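Local structure of methylenetetrahydrofolate--tRNA-(uracil-5-)-methyltransferase trmFO (Thermus thermophilus, 3G5S) at residues A47-S52 with V95-F100; N53-E58 with G91-D96; L66-M71 with G342-A347. The protein probably catalyses the folate- and FAD-dependent methylation of uridine 54 in tRNA to 5-methyluridine, using methylenetetrahydrofolate and NAD(P)H. All coordinates share one frame; numbering follows the deposited sequence.

Contact 1. Residues A47-S52 with V95-F100. With FAD (flavin-adenine dinucleotide), chain B.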
loop_
_atom_site.group_PDB
_atom_site.type_symbol
_atom_site.label_atom_id
_atom_site.label_comp_id
_atom_site.label_asym_id
_atom_site.label_seq_id
_atom_site.Cartn_x
_atom_site.Cartn_y
_atom_site.Cartn_z
ATOM N N ALA A 47 5.914 -14.968 -9.012
ATOM C CA ALA A 47 4.863 -14.671 -8.049
ATOM C C ALA A 47 4.911 -15.596 -6.831
ATOM O O ALA A 47 3.888 -15.968 -6.265
ATOM C CB ALA A 47 3.487 -14.702 -8.718
ATOM N N GLU A 48 6.121 -15.948 -6.417
ATOM C CA GLU A 48 6.307 -16.649 -5.161
ATOM C C GLU A 48 5.703 -15.843 -4.016
ATOM O O GLU A 48 5.931 -14.636 -3.908
ATOM C CB GLU A 48 7.797 -16.888 -4.898
ATOM C CG GLU A 48 8.085 -17.482 -3.525
ATOM C CD GLU A 48 9.566 -17.771 -3.274
ATOM O OE1 GLU A 48 10.370 -17.797 -4.230
ATOM O OE2 GLU A 48 9.925 -17.977 -2.098
ATOM N N ILE A 49 4.941 -16.527 -3.170
ATOM C CA ILE A 49 4.350 -15.941 -1.979
ATOM C C ILE A 49 5.320 -16.174 -0.822
ATOM O O ILE A 49 5.559 -17.314 -0.433
ATOM C CB ILE A 49 3.001 -16.621 -1.667
ATOM C CG1 ILE A 49 1.997 -16.366 -2.795
ATOM C CG2 ILE A 49 2.456 -16.165 -0.318
ATOM C CD1 ILE A 49 1.396 -14.976 -2.779
ATOM N N VAL A 50 5.902 -15.103 -0.290
ATOM C CA VAL A 50 7.001 -15.269 0.662
ATOM C C VAL A 50 6.582 -15.433 2.124
ATOM O O VAL A 50 7.384 -15.859 2.946
ATOM C CB VAL A 50 8.064 -14.148 0.548
ATOM C CG1 VAL A 50 8.663 -14.130 -0.847
ATOM C CG2 VAL A 50 7.472 -12.805 0.921
ATOM N N CYS A 51 5.335 -15.115 2.453
ATOM C CA CYS A 51 4.900 -15.193 3.847
ATOM C C CYS A 51 3.513 -15.818 3.975
ATOM O O CYS A 51 3.300 -16.951 3.551
ATOM C CB CYS A 51 4.934 -13.808 4.492
ATOM S SG CYS A 51 4.988 -13.809 6.294
ATOM N N SER A 52 2.572 -15.087 4.566
ATOM C CA SER A 52 1.214 -15.600 4.725
ATOM C C SER A 52 0.622 -15.986 3.379
ATOM O O SER A 52 0.942 -15.377 2.362
ATOM C CB SER A 52 0.311 -14.569 5.404
ATOM O OG SER A 52 -1.049 -14.969 5.343
ATOM N N VAL A 95 -4.324 -19.362 -0.458
ATOM C CA VAL A 95 -3.873 -20.233 -1.527
ATOM C C VAL A 95 -2.846 -21.256 -1.076
ATOM O O VAL A 95 -2.084 -21.036 -0.130
ATOM C CB VAL A 95 -3.257 -19.419 -2.689
ATOM C CG1 VAL A 95 -4.265 -18.415 -3.219
ATOM C CG2 VAL A 95 -1.970 -18.717 -2.243
ATOM N N ASP A 96 -2.837 -22.383 -1.772
ATOM C CA ASP A 96 -1.706 -23.288 -1.728
ATOM C C ASP A 96 -0.584 -22.570 -2.474
ATOM O O ASP A 96 -0.696 -22.319 -3.672
ATOM C CB ASP A 96 -2.076 -24.604 -2.410
ATOM C CG ASP A 96 -0.946 -25.603 -2.406
ATOM O OD1 ASP A 96 0.126 -25.317 -2.976
ATOM O OD2 ASP A 96 -1.131 -26.698 -1.847
ATOM N N ARG A 97 0.477 -22.201 -1.761
ATOM C CA ARG A 97 1.493 -21.314 -2.328
ATOM C C ARG A 97 2.164 -21.902 -3.571
ATOM O O ARG A 97 2.408 -21.198 -4.550
ATOM C CB ARG A 97 2.556 -20.968 -1.279
ATOM C CG ARG A 97 2.068 -20.171 -0.068
ATOM C CD ARG A 97 3.204 -20.075 0.946
ATOM N NE ARG A 97 2.843 -19.438 2.210
ATOM C CZ ARG A 97 2.284 -20.073 3.236
ATOM N NH1 ARG A 97 1.992 -21.364 3.141
ATOM N NH2 ARG A 97 2.006 -19.418 4.355
ATOM N N GLU A 98 2.474 -23.192 -3.529
ATOM C CA GLU A 98 3.151 -23.840 -4.645
ATOM C C GLU A 98 2.247 -23.987 -5.869
ATOM O O GLU A 98 2.696 -23.817 -6.998
ATOM C CB GLU A 98 3.716 -25.200 -4.218
ATOM C CG GLU A 98 4.571 -25.893 -5.273
ATOM C CD GLU A 98 3.749 -26.671 -6.287
ATOM O OE1 GLU A 98 2.699 -27.227 -5.900
ATOM O OE2 GLU A 98 4.158 -26.731 -7.467
ATOM N N GLU A 99 0.973 -24.307 -5.655
ATOM C CA GLU A 99 0.040 -24.403 -6.774
ATOM C C GLU A 99 -0.212 -23.032 -7.397
ATOM O O GLU A 99 -0.364 -22.901 -8.614
ATOM C CB GLU A 99 -1.283 -25.017 -6.323
ATOM C CG GLU A 99 -1.224 -26.511 -6.077
ATOM C CD GLU A 99 -2.479 -27.042 -5.408
ATOM O OE1 GLU A 99 -3.490 -26.306 -5.362
ATOM O OE2 GLU A 99 -2.453 -28.195 -4.926
ATOM N N PHE A 100 -0.251 -22.009 -6.550
ATOM C CA PHE A 100 -0.429 -20.636 -6.988
ATOM C C PHE A 100 0.719 -20.195 -7.894
ATOM O O PHE A 100 0.501 -19.800 -9.042
ATOM C CB PHE A 100 -0.549 -19.740 -5.747
ATOM C CG PHE A 100 -0.592 -18.263 -6.032
ATOM C CD1 PHE A 100 0.561 -17.499 -5.943
ATOM C CD2 PHE A 100 -1.787 -17.626 -6.328
ATOM C CE1 PHE A 100 0.532 -16.141 -6.179
ATOM C CE2 PHE A 100 -1.822 -16.271 -6.560
ATOM C CZ PHE A 100 -0.660 -15.524 -6.485
HETATM P PA FAD B . 7.955 -9.263 -5.096
HETATM O O1A FAD B . 8.977 -9.341 -3.999
HETATM O O2A FAD B . 6.826 -10.246 -5.085
HETATM O O5B FAD B . 8.650 -9.359 -6.530
HETATM C C5B FAD B . 9.815 -8.619 -6.839
HETATM C C4B FAD B . 10.668 -9.482 -7.749
HETATM O O4B FAD B . 11.740 -8.707 -8.258
HETATM C C3B FAD B . 11.299 -10.652 -6.997
HETATM O O3B FAD B . 11.042 -11.874 -7.662
HETATM C C2B FAD B . 12.791 -10.321 -6.973
HETATM O O2B FAD B . 13.647 -11.445 -7.007
HETATM C C1B FAD B . 12.941 -9.482 -8.227
HETATM N N9A FAD B . 14.040 -8.506 -8.276
HETATM C C8A FAD B . 14.393 -7.591 -7.324
HETATM N N7A FAD B . 15.387 -6.820 -7.813
HETATM C C5A FAD B . 15.658 -7.238 -9.078
HETATM C C6A FAD B . 16.563 -6.824 -10.046
HETATM N N6A FAD B . 17.289 -5.705 -9.916
HETATM N N1A FAD B . 16.572 -7.471 -11.251
HETATM C C2A FAD B . 15.729 -8.526 -11.508
HETATM N N3A FAD B . 14.825 -8.945 -10.558
HETATM C C4A FAD B . 14.816 -8.300 -9.374
HETATM N N1 FAD B . 2.145 -9.147 1.696
HETATM C C2 FAD B . 0.915 -9.623 2.072
HETATM O O2 FAD B . -0.102 -9.253 1.488
HETATM N N3 FAD B . 0.825 -10.527 3.113
HETATM C C4 FAD B . 1.941 -10.981 3.795
HETATM O O4 FAD B . 1.827 -11.795 4.719
HETATM C C4X FAD B . 3.186 -10.491 3.402
HETATM N N5 FAD B . 4.334 -10.897 4.045
HETATM C C5X FAD B . 5.558 -10.409 3.637
HETATM C C6 FAD B . 6.711 -10.835 4.288
HETATM C C7 FAD B . 7.954 -10.353 3.906
HETATM C C7M FAD B . 9.197 -10.817 4.614
HETATM C C8 FAD B . 8.042 -9.443 2.857
HETATM C C8M FAD B . 9.382 -8.916 2.430
HETATM C C9 FAD B . 6.890 -9.016 2.200
HETATM C C9A FAD B . 5.640 -9.494 2.586
HETATM N N10 FAD B . 4.488 -9.056 1.945
HETATM C C10 FAD B . 3.274 -9.574 2.356
HETATM C "C1'" FAD B . 4.468 -7.677 1.324
HETATM C "C2'" FAD B . 4.165 -7.669 -0.184
HETATM O "O2'" FAD B . 2.774 -7.701 -0.456
HETATM C "C3'" FAD B . 4.897 -8.785 -0.928
HETATM O "O3'" FAD B . 6.280 -8.522 -0.797
HETATM C "C4'" FAD B . 4.533 -8.867 -2.409
HETATM O "O4'" FAD B . 5.091 -10.059 -2.924
HETATM C "C5'" FAD B . 5.005 -7.646 -3.189
HETATM O "O5'" FAD B . 4.891 -7.894 -4.573
HETATM P P FAD B . 5.948 -7.235 -5.577
HETATM O O1P FAD B . 5.989 -5.750 -5.405
HETATM O O2P FAD B . 5.635 -7.764 -6.938
HETATM O O3P FAD B . 7.372 -7.769 -5.060
HETATM O O HOH W 1 4.578 -19.326 -3.736
#
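Arg97 CG lies anti to its own carbonyl carbon (chi1 -64°) and the chain runs extended from there to NE, which carries the guanidinium past Ile49 to the carbonyl of Cys51. Phe100 CG is instead anti to the backbone N (chi1 174°), which places the ring against Ala47 and Ile49. NE and NH2 of Arg97 grip Cys51 O side-on, each at 2.9 Å, with the oxygen close to the guanidinium plane; NE comes nearly along the C=O axis, NH2 from a tilt. Cys51 CB lies 3.0 Å from FAD N5; the Arg97 bonds thus tie the first turn of helix 97-109 to a loop of the flavin pocket, in a FAD domain of the Rossmann type whose glycine-rich segment includes Leu11, itself against Phe100. Ile49 crosses both partners at about a right angle: its CG1 meets Phe100 CD1 at 3.6 Å and its CB lies 4.0 Å from Arg97 CG. With an alanine here, CG1, CG2 and CD1 are gone, and the Phe100 ring and the aliphatic part of Arg97 would probably lose the apolar group they share, opening a gap between loop and helix. Ala47 O meets Phe100 CE1 at the ring edge, in plane, at 3.4 Å. A water joins the backbones by accepting from Ile49 N and donating to Arg97 O.

Contact 2. Residues N53-E58 with G91-D96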
loop_
_atom_site.group_PDB
_atom_site.type_symbol
_atom_site.label_atom_id
_atom_site.label_comp_id
_atom_site.label_asym_id
_atom_site.label_seq_id
_atom_site.Cartn_x
_atom_site.Cartn_y
_atom_site.Cartn_z
ATOM N N ASN A 53 -0.245 -16.993 3.367
ATOM C CA ASN A 53 -0.885 -17.402 2.123
ATOM C C ASN A 53 -2.244 -16.740 1.895
ATOM O O ASN A 53 -2.979 -17.124 0.989
ATOM C CB ASN A 53 -0.991 -18.924 2.030
ATOM C CG ASN A 53 -1.957 -19.504 3.038
ATOM O OD1 ASN A 53 -2.218 -18.908 4.084
ATOM N ND2 ASN A 53 -2.498 -20.676 2.730
ATOM N N SER A 54 -2.567 -15.730 2.700
ATOM C CA SER A 54 -3.831 -15.019 2.550
ATOM C C SER A 54 -3.733 -13.824 1.611
ATOM O O SER A 54 -2.793 -13.029 1.697
ATOM C CB SER A 54 -4.343 -14.536 3.904
ATOM O OG SER A 54 -5.503 -13.738 3.727
ATOM N N LEU A 55 -4.717 -13.702 0.724
ATOM C CA LEU A 55 -4.831 -12.554 -0.165
ATOM C C LEU A 55 -5.852 -11.538 0.347
ATOM O O LEU A 55 -6.131 -10.553 -0.330
ATOM C CB LEU A 55 -5.200 -12.995 -1.585
ATOM C CG LEU A 55 -4.197 -13.902 -2.301
ATOM C CD1 LEU A 55 -4.682 -14.227 -3.701
ATOM C CD2 LEU A 55 -2.822 -13.266 -2.348
ATOM N N GLY A 56 -6.413 -11.788 1.530
ATOM C CA GLY A 56 -7.330 -10.853 2.156
ATOM C C GLY A 56 -8.744 -11.390 2.287
ATOM O O GLY A 56 -9.120 -12.357 1.625
ATOM N N GLY A 57 -9.534 -10.752 3.145
ATOM C CA GLY A 57 -10.925 -11.126 3.330
ATOM C C GLY A 57 -11.745 -10.968 2.060
ATOM O O GLY A 57 -11.579 -9.999 1.323
ATOM N N GLU A 58 -12.644 -11.918 1.819
ATOM C CA GLU A 58 -13.430 -11.970 0.585
ATOM C C GLU A 58 -14.761 -11.237 0.660
ATOM O O GLU A 58 -15.370 -10.935 -0.368
ATOM C CB GLU A 58 -13.766 -13.420 0.246
ATOM C CG GLU A 58 -12.633 -14.257 -0.270
ATOM C CD GLU A 58 -13.158 -15.504 -0.952
ATOM O OE1 GLU A 58 -13.545 -16.460 -0.245
ATOM O OE2 GLU A 58 -13.211 -15.516 -2.197
ATOM N N GLY A 91 -12.772 -17.221 5.928
ATOM C CA GLY A 91 -13.325 -15.983 5.401
ATOM C C GLY A 91 -12.390 -15.258 4.452
ATOM O O GLY A 91 -12.810 -14.383 3.694
ATOM N N ALA A 92 -11.111 -15.618 4.502
ATOM C CA ALA A 92 -10.123 -15.030 3.614
ATOM C C ALA A 92 -9.947 -15.901 2.387
ATOM O O ALA A 92 -10.187 -17.110 2.422
ATOM C CB ALA A 92 -8.802 -14.871 4.336
ATOM N N LEU A 93 -9.529 -15.272 1.296
ATOM C CA LEU A 93 -9.052 -15.995 0.134
ATOM C C LEU A 93 -7.602 -16.341 0.404
ATOM O O LEU A 93 -6.763 -15.455 0.523
ATOM C CB LEU A 93 -9.160 -15.115 -1.108
ATOM C CG LEU A 93 -8.584 -15.689 -2.402
ATOM C CD1 LEU A 93 -9.280 -16.989 -2.791
ATOM C CD2 LEU A 93 -8.683 -14.665 -3.524
ATOM N N ALA A 94 -7.317 -17.628 0.539
ATOM C CA ALA A 94 -5.954 -18.081 0.776
ATOM C C ALA A 94 -5.618 -19.172 -0.224
ATOM O O ALA A 94 -6.512 -19.821 -0.776
ATOM C CB ALA A 94 -5.794 -18.588 2.204
ATOM N N VAL A 95 -4.324 -19.362 -0.458
ATOM C CA VAL A 95 -3.873 -20.233 -1.527
ATOM C C VAL A 95 -2.846 -21.256 -1.076
ATOM O O VAL A 95 -2.084 -21.036 -0.130
ATOM C CB VAL A 95 -3.257 -19.419 -2.689
ATOM C CG1 VAL A 95 -4.265 -18.415 -3.219
ATOM C CG2 VAL A 95 -1.970 -18.717 -2.243
ATOM N N ASP A 96 -2.837 -22.383 -1.772
ATOM C CA ASP A 96 -1.706 -23.288 -1.728
ATOM C C ASP A 96 -0.584 -22.570 -2.474
ATOM O O ASP A 96 -0.696 -22.319 -3.672
ATOM C CB ASP A 96 -2.076 -24.604 -2.410
ATOM C CG ASP A 96 -0.946 -25.603 -2.406
ATOM O OD1 ASP A 96 0.126 -25.317 -2.976
ATOM O OD2 ASP A 96 -1.131 -26.698 -1.847
#
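Leu55 and Leu93 sit at the middle of an antiparallel pairing of strands 54-57 and 92-95, whose axes approach to 4.5 Å. Four backbone hydrogen bonds tie the two segments: Val95 N to Asn53 O, Leu55 N to Leu93 O, Leu93 N to Gly56 O, and Glu58 N to Gly91 O. The Leu55 N to Leu93 O bond is short and straight, 2.7 Å with 170° at the hydrogen. Ser54 with Ala94 and Gly57 with Ala92 are non-hydrogen-bonded pairs, and the register slips by one residue between them. Within that slip Ser54 OG accepts from Gly56 N at 3.1 Å, an ST turn, while Gly56 has backbone angles at which a CB would press on the preceding carbonyl.

One side chain adds a polar bond of its own. Asn53 CG stands between its backbone N and carbonyl carbon (chi1 68°), which folds the amide back over the neighbouring strand; ND2 donates to Val95 O at 2.9 Å from above that carbonyl's plane. The carboxylate of Glu58 is engaged elsewhere, in a salt bridge with Arg86, and its CG lies across Leu93, 3.7 Å from Leu93 CB.

Apolar contacts lie on the side that meets helix 77-84. Leu55 CD1 reaches Leu93 CD2 at 4.0 Å and Val95 CG1 at 4.2 Å, and all three side chains also touch Ala82. On the other face Ala92 CB packs against Ser54 OG at 3.5 Å. The arrangement is an antiparallel ladder interrupted by a beta bulge, with strand 54-57 at the edge of a small three-stranded sheet completed by strand 86-87.

Contact 3. Residues L66-M71 with G342-A347. With FAD (flavin-adenine dinucleotide), chain B.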
loop_
_atom_site.group_PDB
_atom_site.type_symbol
_atom_site.label_atom_id
_atom_site.label_comp_id
_atom_site.label_asym_id
_atom_site.label_seq_id
_atom_site.Cartn_x
_atom_site.Cartn_y
_atom_site.Cartn_z
ATOM N N LEU A 66 -13.385 -6.264 -2.396
ATOM C CA LEU A 66 -13.709 -5.503 -3.592
ATOM C C LEU A 66 -12.565 -5.579 -4.606
ATOM O O LEU A 66 -12.791 -5.807 -5.793
ATOM C CB LEU A 66 -14.024 -4.053 -3.256
ATOM C CG LEU A 66 -14.208 -3.119 -4.449
ATOM C CD1 LEU A 66 -15.266 -3.629 -5.424
ATOM C CD2 LEU A 66 -14.523 -1.701 -4.002
ATOM N N LEU A 67 -11.332 -5.398 -4.147
ATOM C CA LEU A 67 -10.203 -5.439 -5.072
ATOM C C LEU A 67 -10.081 -6.819 -5.737
ATOM O O LEU A 67 -9.774 -6.916 -6.928
ATOM C CB LEU A 67 -8.915 -5.041 -4.354
ATOM C CG LEU A 67 -7.672 -4.877 -5.235
ATOM C CD1 LEU A 67 -7.887 -3.884 -6.357
ATOM C CD2 LEU A 67 -6.492 -4.449 -4.387
ATOM N N GLN A 68 -10.335 -7.888 -4.977
ATOM C CA GLN A 68 -10.359 -9.232 -5.550
ATOM C C GLN A 68 -11.386 -9.336 -6.670
ATOM O O GLN A 68 -11.108 -9.876 -7.738
ATOM C CB GLN A 68 -10.667 -10.273 -4.472
ATOM C CG GLN A 68 -9.528 -10.466 -3.483
ATOM C CD GLN A 68 -9.946 -11.200 -2.224
ATOM O OE1 GLN A 68 -11.061 -11.713 -2.123
ATOM N NE2 GLN A 68 -9.046 -11.251 -1.247
ATOM N N ALA A 69 -12.589 -8.836 -6.411
ATOM C CA ALA A 69 -13.658 -8.889 -7.401
ATOM C C ALA A 69 -13.319 -8.072 -8.646
ATOM O O ALA A 69 -13.584 -8.504 -9.772
ATOM C CB ALA A 69 -14.982 -8.427 -6.791
ATOM N N GLU A 70 -12.738 -6.894 -8.445
ATOM C CA GLU A 70 -12.315 -6.070 -9.571
ATOM C C GLU A 70 -11.294 -6.810 -10.413
ATOM O O GLU A 70 -11.366 -6.811 -11.636
ATOM C CB GLU A 70 -11.714 -4.750 -9.071
ATOM C CG GLU A 70 -12.736 -3.814 -8.453
ATOM C CD GLU A 70 -12.145 -2.563 -7.811
ATOM O OE1 GLU A 70 -10.896 -2.383 -7.766
ATOM O OE2 GLU A 70 -12.971 -1.749 -7.326
HETATM N N MSE A 71 -10.322 -7.426 -9.756
HETATM C CA MSE A 71 -9.271 -8.119 -10.487
HETATM C C MSE A 71 -9.797 -9.345 -11.246
HETATM O O MSE A 71 -9.309 -9.641 -12.334
HETATM C CB MSE A 71 -8.094 -8.429 -9.566
HETATM C CG MSE A 71 -7.276 -7.178 -9.231
HETATM SE SE MSE A 71 -6.534 -6.308 -10.831
HETATM C CE MSE A 71 -7.926 -4.974 -11.088
ATOM N N GLY A 342 0.852 -5.354 -0.023
ATOM C CA GLY A 342 -0.065 -6.476 -0.114
ATOM C C GLY A 342 0.073 -7.224 -1.430
ATOM O O GLY A 342 0.323 -6.619 -2.478
ATOM N N TYR A 343 -0.097 -8.545 -1.386
ATOM C CA TYR A 343 0.039 -9.342 -2.606
ATOM C C TYR A 343 -0.926 -8.874 -3.688
ATOM O O TYR A 343 -0.550 -8.697 -4.845
ATOM C CB TYR A 343 -0.210 -10.829 -2.359
ATOM C CG TYR A 343 0.611 -11.492 -1.274
ATOM C CD1 TYR A 343 2.000 -11.522 -1.319
ATOM C CD2 TYR A 343 -0.022 -12.144 -0.226
ATOM C CE1 TYR A 343 2.730 -12.160 -0.322
ATOM C CE2 TYR A 343 0.690 -12.783 0.763
ATOM C CZ TYR A 343 2.066 -12.790 0.716
ATOM O OH TYR A 343 2.775 -13.434 1.705
ATOM N N LEU A 344 -2.181 -8.691 -3.300
ATOM C CA LEU A 344 -3.229 -8.313 -4.227
ATOM C C LEU A 344 -3.045 -6.902 -4.779
ATOM O O LEU A 344 -3.196 -6.666 -5.981
ATOM C CB LEU A 344 -4.557 -8.417 -3.481
ATOM C CG LEU A 344 -5.813 -7.864 -4.118
ATOM C CD1 LEU A 344 -6.180 -8.728 -5.301
ATOM C CD2 LEU A 344 -6.940 -7.828 -3.091
ATOM N N GLU A 345 -2.732 -5.964 -3.892
ATOM C CA GLU A 345 -2.457 -4.592 -4.297
ATOM C C GLU A 345 -1.292 -4.557 -5.278
ATOM O O GLU A 345 -1.287 -3.771 -6.234
ATOM C CB GLU A 345 -2.107 -3.749 -3.075
ATOM C CG GLU A 345 -3.279 -3.457 -2.126
ATOM C CD GLU A 345 -3.569 -4.543 -1.090
ATOM O OE1 GLU A 345 -3.104 -5.699 -1.218
ATOM O OE2 GLU A 345 -4.300 -4.228 -0.127
ATOM N N SER A 346 -0.299 -5.398 -5.028
ATOM C CA SER A 346 0.848 -5.462 -5.917
ATOM C C SER A 346 0.432 -5.993 -7.291
ATOM O O SER A 346 0.758 -5.394 -8.316
ATOM C CB SER A 346 1.961 -6.284 -5.274
ATOM O OG SER A 346 2.445 -5.620 -4.115
ATOM N N ALA A 347 -0.299 -7.102 -7.319
ATOM C CA ALA A 347 -0.808 -7.618 -8.581
ATOM C C ALA A 347 -1.674 -6.589 -9.314
ATOM O O ALA A 347 -1.569 -6.430 -10.526
ATOM C CB ALA A 347 -1.581 -8.914 -8.346
HETATM P PA FAD B . 7.955 -9.263 -5.096
HETATM O O1A FAD B . 8.977 -9.341 -3.999
HETATM O O2A FAD B . 6.826 -10.246 -5.085
HETATM O O5B FAD B . 8.650 -9.359 -6.530
HETATM C C5B FAD B . 9.815 -8.619 -6.839
HETATM C C4B FAD B . 10.668 -9.482 -7.749
HETATM O O4B FAD B . 11.740 -8.707 -8.258
HETATM C C3B FAD B . 11.299 -10.652 -6.997
HETATM O O3B FAD B . 11.042 -11.874 -7.662
HETATM C C2B FAD B . 12.791 -10.321 -6.973
HETATM O O2B FAD B . 13.647 -11.445 -7.007
HETATM C C1B FAD B . 12.941 -9.482 -8.227
HETATM N N9A FAD B . 14.040 -8.506 -8.276
HETATM C C8A FAD B . 14.393 -7.591 -7.324
HETATM N N7A FAD B . 15.387 -6.820 -7.813
HETATM C C5A FAD B . 15.658 -7.238 -9.078
HETATM C C6A FAD B . 16.563 -6.824 -10.046
HETATM N N6A FAD B . 17.289 -5.705 -9.916
HETATM N N1A FAD B . 16.572 -7.471 -11.251
HETATM C C2A FAD B . 15.729 -8.526 -11.508
HETATM N N3A FAD B . 14.825 -8.945 -10.558
HETATM C C4A FAD B . 14.816 -8.300 -9.374
HETATM N N1 FAD B . 2.145 -9.147 1.696
HETATM C C2 FAD B . 0.915 -9.623 2.072
HETATM O O2 FAD B . -0.102 -9.253 1.488
HETATM N N3 FAD B . 0.825 -10.527 3.113
HETATM C C4 FAD B . 1.941 -10.981 3.795
HETATM O O4 FAD B . 1.827 -11.795 4.719
HETATM C C4X FAD B . 3.186 -10.491 3.402
HETATM N N5 FAD B . 4.334 -10.897 4.045
HETATM C C5X FAD B . 5.558 -10.409 3.637
HETATM C C6 FAD B . 6.711 -10.835 4.288
HETATM C C7 FAD B . 7.954 -10.353 3.906
HETATM C C7M FAD B . 9.197 -10.817 4.614
HETATM C C8 FAD B . 8.042 -9.443 2.857
HETATM C C8M FAD B . 9.382 -8.916 2.430
HETATM C C9 FAD B . 6.890 -9.016 2.200
HETATM C C9A FAD B . 5.640 -9.494 2.586
HETATM N N10 FAD B . 4.488 -9.056 1.945
HETATM C C10 FAD B . 3.274 -9.574 2.356
HETATM C "C1'" FAD B . 4.468 -7.677 1.324
HETATM C "C2'" FAD B . 4.165 -7.669 -0.184
HETATM O "O2'" FAD B . 2.774 -7.701 -0.456
HETATM C "C3'" FAD B . 4.897 -8.785 -0.928
HETATM O "O3'" FAD B . 6.280 -8.522 -0.797
HETATM C "C4'" FAD B . 4.533 -8.867 -2.409
HETATM O "O4'" FAD B . 5.091 -10.059 -2.924
HETATM C "C5'" FAD B . 5.005 -7.646 -3.189
HETATM O "O5'" FAD B . 4.891 -7.894 -4.573
HETATM P P FAD B . 5.948 -7.235 -5.577
HETATM O O1P FAD B . 5.989 -5.750 -5.405
HETATM O O2P FAD B . 5.635 -7.764 -6.938
HETATM O O3P FAD B . 7.372 -7.769 -5.060
#
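Leu67 and Leu344 join helix 63-74 to helix 343-361, whose segments here run 10.4 Å apart at a signed crossing angle of 36°. Gly342, at the N-cap position of the second helix, makes a weak bond from its N to FAD O2', and its O accepts from both N and OG of Ser346, which arrive from opposite faces of the carbonyl plane. Tyr343 follows, its N donating to FAD O2 at 3.0 Å and one face of its ring lying against the flavin, with FAD C2 3.4 Å above the ring plane, over its centre. Leu344 points the other way, into helix 63-74. With CG anti to the backbone N (chi1 170°), it slides past Leu67 in the opposite direction, and Leu67 CD2 lies only 3.5 Å from Leu344 CG, a tight carbon pair. Leu344 CD2 also meets Gln68 CG at 3.7 Å, while the amide of Gln68 is engaged at Gly56. Met71, a selenomethionine, adds its CG at 4.4 Å from Leu344 CD1. Glu345 offers Leu67 CD2 its aliphatic CG, its carboxylate being held by Lys64. Ser346 returns to the cofactor side, OG lying 3.4 Å from FAD O5'. The helix is thus two-sided: its apolar side packs on helix 63-74, while its N-terminal end meets FAD, Tyr343 N bonding to O2 of the flavin ring, where the helix dipole is likely to favour negative charge around FAD N1 and O2.

Overall arrangement
Tyr343 links contacts 1 and 3: besides meeting the flavin, it reaches Ser52 O with its OH at 2.8 Å, and both contacts touch FAD although their centres are about 15 Å apart. Contact 2 lies beside these two, its centre about 11 Å from that of each. It continues directly into contact 1, because strand 92-95 leads into helix 97-109 and Ser52 into Asn53. To contact 3 it is joined by Gln68, whose NE2 lies 3.1 Å from Gly56 O. The side chain of Leu55 remains about 6 Å from FAD, so the small sheet connects the Cys51 loop and helix 63-74 without reaching the cofactor through that side chain.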